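Molybdenum cofactor biosynthesis protein C 2 (Mycobacterium tuberculosis, PDB 4FDF) probably catalyses the conversion of 3',8-cyclo-7,8-dihydroguanosine 5'-triphosphate to cyclic pyranopterin monophosphate, a step in molybdenum cofactor biosynthesis. Local coordinates at residues B[106-111]-B[130-135]. Residues are numbered along the deposited sequence; the frame is centred on the assembly and turned at random.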
ATOM      1  N   ILE B 106      20.259 -19.544  10.322  1.00 43.06           N
ATOM      2  CA  ILE B 106      18.816 -19.631  10.533  1.00 42.44           C
ATOM      3  C   ILE B 106      18.128 -19.934   9.204  1.00 40.68           C
ATOM      4  O   ILE B 106      18.097 -19.099   8.309  1.00 38.03           O
ATOM      5  CB  ILE B 106      18.250 -18.337  11.155  1.00 43.83           C
ATOM      6  CG1 ILE B 106      19.048 -17.968  12.413  1.00 46.40           C
ATOM      7  CG2 ILE B 106      16.759 -18.501  11.478  1.00 43.68           C
ATOM      8  CD1 ILE B 106      18.888 -16.535  12.880  1.00 50.49           C
ATOM      9  N   GLU B 107      17.603 -21.147   9.074  1.00 40.06           N
ATOM     10  CA  GLU B 107      16.861 -21.523   7.880  1.00 39.99           C
ATOM     11  C   GLU B 107      15.411 -21.036   7.962  1.00 40.55           C
ATOM     12  O   GLU B 107      14.774 -21.084   9.023  1.00 39.41           O
ATOM     13  CB  GLU B 107      16.937 -23.030   7.634  1.00 38.62           C
ATOM     14  N   ILE B 108      14.910 -20.540   6.835  1.00 37.33           N
ATOM     15  CA  ILE B 108      13.563 -20.018   6.765  1.00 36.95           C
ATOM     16  C   ILE B 108      12.788 -20.837   5.737  1.00 38.20           C
ATOM     17  O   ILE B 108      13.278 -21.098   4.648  1.00 38.46           O
ATOM     18  CB  ILE B 108      13.572 -18.518   6.372  1.00 36.68           C
ATOM     19  CG1 ILE B 108      14.513 -17.734   7.288  1.00 36.73           C
ATOM     20  CG2 ILE B 108      12.167 -17.929   6.425  1.00 35.53           C
ATOM     21  CD1 ILE B 108      14.999 -16.426   6.720  1.00 35.59           C
ATOM     22  N   THR B 109      11.584 -21.266   6.089  1.00 37.79           N
ATOM     23  CA  THR B 109      10.749 -21.983   5.134  1.00 37.35           C
ATOM     24  C   THR B 109       9.365 -21.332   5.076  1.00 37.90           C
ATOM     25  O   THR B 109       8.716 -21.151   6.106  1.00 37.18           O
ATOM     26  CB  THR B 109      10.646 -23.489   5.507  1.00 40.08           C
ATOM     27  OG1 THR B 109      11.961 -24.007   5.772  1.00 41.53           O
ATOM     28  CG2 THR B 109      10.015 -24.301   4.394  1.00 36.62           C
ATOM     29  N   ALA B 110       8.916 -20.981   3.875  1.00 35.80           N
ATOM     30  CA  ALA B 110       7.563 -20.473   3.707  1.00 34.84           C
ATOM     31  C   ALA B 110       6.696 -21.435   2.900  1.00 35.26           C
ATOM     32  O   ALA B 110       7.106 -21.928   1.850  1.00 33.62           O
ATOM     33  CB  ALA B 110       7.572 -19.083   3.080  1.00 33.27           C
ATOM     34  N   THR B 111       5.505 -21.707   3.424  1.00 35.05           N
ATOM     35  CA  THR B 111       4.525 -22.577   2.776  1.00 36.12           C
ATOM     36  C   THR B 111       3.297 -21.733   2.471  1.00 36.97           C
ATOM     37  O   THR B 111       2.739 -21.093   3.369  1.00 39.72           O
ATOM     38  CB  THR B 111       4.167 -23.791   3.680  1.00 35.30           C
ATOM     39  OG1 THR B 111       5.332 -24.605   3.845  1.00 35.06           O
ATOM     40  CG2 THR B 111       3.055 -24.641   3.072  1.00 34.89           C
ATOM     41  N   VAL B 130      11.314 -11.453   2.672  1.00 32.64           N
ATOM     42  CA  VAL B 130      11.064 -10.373   3.631  1.00 31.03           C
ATOM     43  C   VAL B 130      11.335 -10.813   5.078  1.00 33.10           C
ATOM     44  O   VAL B 130      11.780 -10.008   5.904  1.00 34.70           O
ATOM     45  CB  VAL B 130       9.665  -9.719   3.439  1.00 30.15           C
ATOM     46  CG1 VAL B 130       9.364  -8.711   4.552  1.00 29.26           C
ATOM     47  CG2 VAL B 130       9.598  -9.008   2.062  1.00 27.86           C
ATOM     48  N   ALA B 131      11.096 -12.087   5.376  1.00 33.56           N
ATOM     49  CA  ALA B 131      11.423 -12.647   6.694  1.00 32.47           C
ATOM     50  C   ALA B 131      12.926 -12.605   6.966  1.00 31.94           C
ATOM     51  O   ALA B 131      13.339 -12.344   8.097  1.00 32.24           O
ATOM     52  CB  ALA B 131      10.897 -14.080   6.818  1.00 31.44           C
ATOM     53  N   ALA B 132      13.730 -12.867   5.932  1.00 31.17           N
ATOM     54  CA  ALA B 132      15.193 -12.803   6.023  1.00 31.61           C
ATOM     55  C   ALA B 132      15.663 -11.372   6.228  1.00 32.12           C
ATOM     56  O   ALA B 132      16.497 -11.108   7.088  1.00 32.31           O
ATOM     57  CB  ALA B 132      15.836 -13.380   4.760  1.00 33.85           C
ATOM     58  N   LEU B 133      15.123 -10.449   5.437  1.00 30.45           N
ATOM     59  CA  LEU B 133      15.421  -9.033   5.619  1.00 30.55           C
ATOM     60  C   LEU B 133      15.072  -8.556   7.029  1.00 30.19           C
ATOM     61  O   LEU B 133      15.796  -7.752   7.616  1.00 31.12           O
ATOM     62  CB  LEU B 133      14.682  -8.169   4.583  1.00 28.50           C
ATOM     63  CG  LEU B 133      15.157  -8.225   3.120  1.00 28.56           C
ATOM     64  CD1 LEU B 133      14.100  -7.653   2.174  1.00 27.08           C
ATOM     65  CD2 LEU B 133      16.471  -7.488   2.952  1.00 29.00           C
ATOM     66  N   THR B 134      13.955  -9.050   7.554  1.00 30.52           N
ATOM     67  CA  THR B 134      13.500  -8.670   8.878  1.00 30.45           C
ATOM     68  C   THR B 134      14.388  -9.288   9.955  1.00 32.29           C
ATOM     69  O   THR B 134      14.702  -8.625  10.947  1.00 30.83           O
ATOM     70  CB  THR B 134      12.026  -9.038   9.086  1.00 29.55           C
ATOM     71  OG1 THR B 134      11.239  -8.306   8.139  1.00 29.35           O
ATOM     72  CG2 THR B 134      11.573  -8.690  10.499  1.00 29.73           C
ATOM     73  N   LEU B 135      14.802 -10.539   9.758  1.00 31.35           N
ATOM     74  CA  LEU B 135      15.780 -11.124  10.660  1.00 34.87           C
ATOM     75  C   LEU B 135      17.028 -10.254  10.699  1.00 37.22           C
ATOM     76  O   LEU B 135      17.497  -9.883  11.776  1.00 38.02           O
ATOM     77  CB  LEU B 135      16.158 -12.546  10.254  1.00 35.10           C
ATOM     78  CG  LEU B 135      15.138 -13.637  10.555  1.00 35.63           C
ATOM     79  CD1 LEU B 135      15.753 -14.967  10.168  1.00 34.19           C
ATOM     80  CD2 LEU B 135      14.683 -13.637  12.032  1.00 35.25           C
TER
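Ile106 meets Leu135 tip to tip, with Ile106 CG2 lying 3.9 Å from Leu135 CD1. Phe99 of strand 92-101 touches both side chains. Ile108 provides most of the strand's share of the contact and uses both of its branches. CG1 sits beside the backbone N (chi1 -52°), which leaves CG2 anti to that N and sends the two branches to different helix residues. On one branch, CG2 rests 4.1 Å from Ala131 CB. On the other, the extended CG1-CD1 arm reaches the backbone of the helix: Ile108 CD1 is 3.7 Å from Ala132 CA and equally close to its CB. The same methyl meets Leu135 CD1 at 3.8 Å. Leu135 CD1 is therefore shared by Ile106 and Ile108, two residues apart on the strand. Further along the strand, Ala110 packs on Ala127 and Val128, earlier in the same helix.

The segment axes run closer to antiparallel than to perpendicular, at 148°, and come within 9.5 Å. Ala131 and Ala132 offer only a methyl each, which is consistent with Ile108 CD1 coming up to the helix backbone. The contact packs helix 121-139 on one face of the antiparallel sheet, as expected for the ferredoxin-like fold of MoaC. Helix 65-83 adjoins the same helix, with Ala69 against Leu135. No hydrogen bond or salt bridge joins the segments. The five touching residues are all buried, so the stability of the contact probably comes from van der Waals contact and the exclusion of water from aliphatic groups.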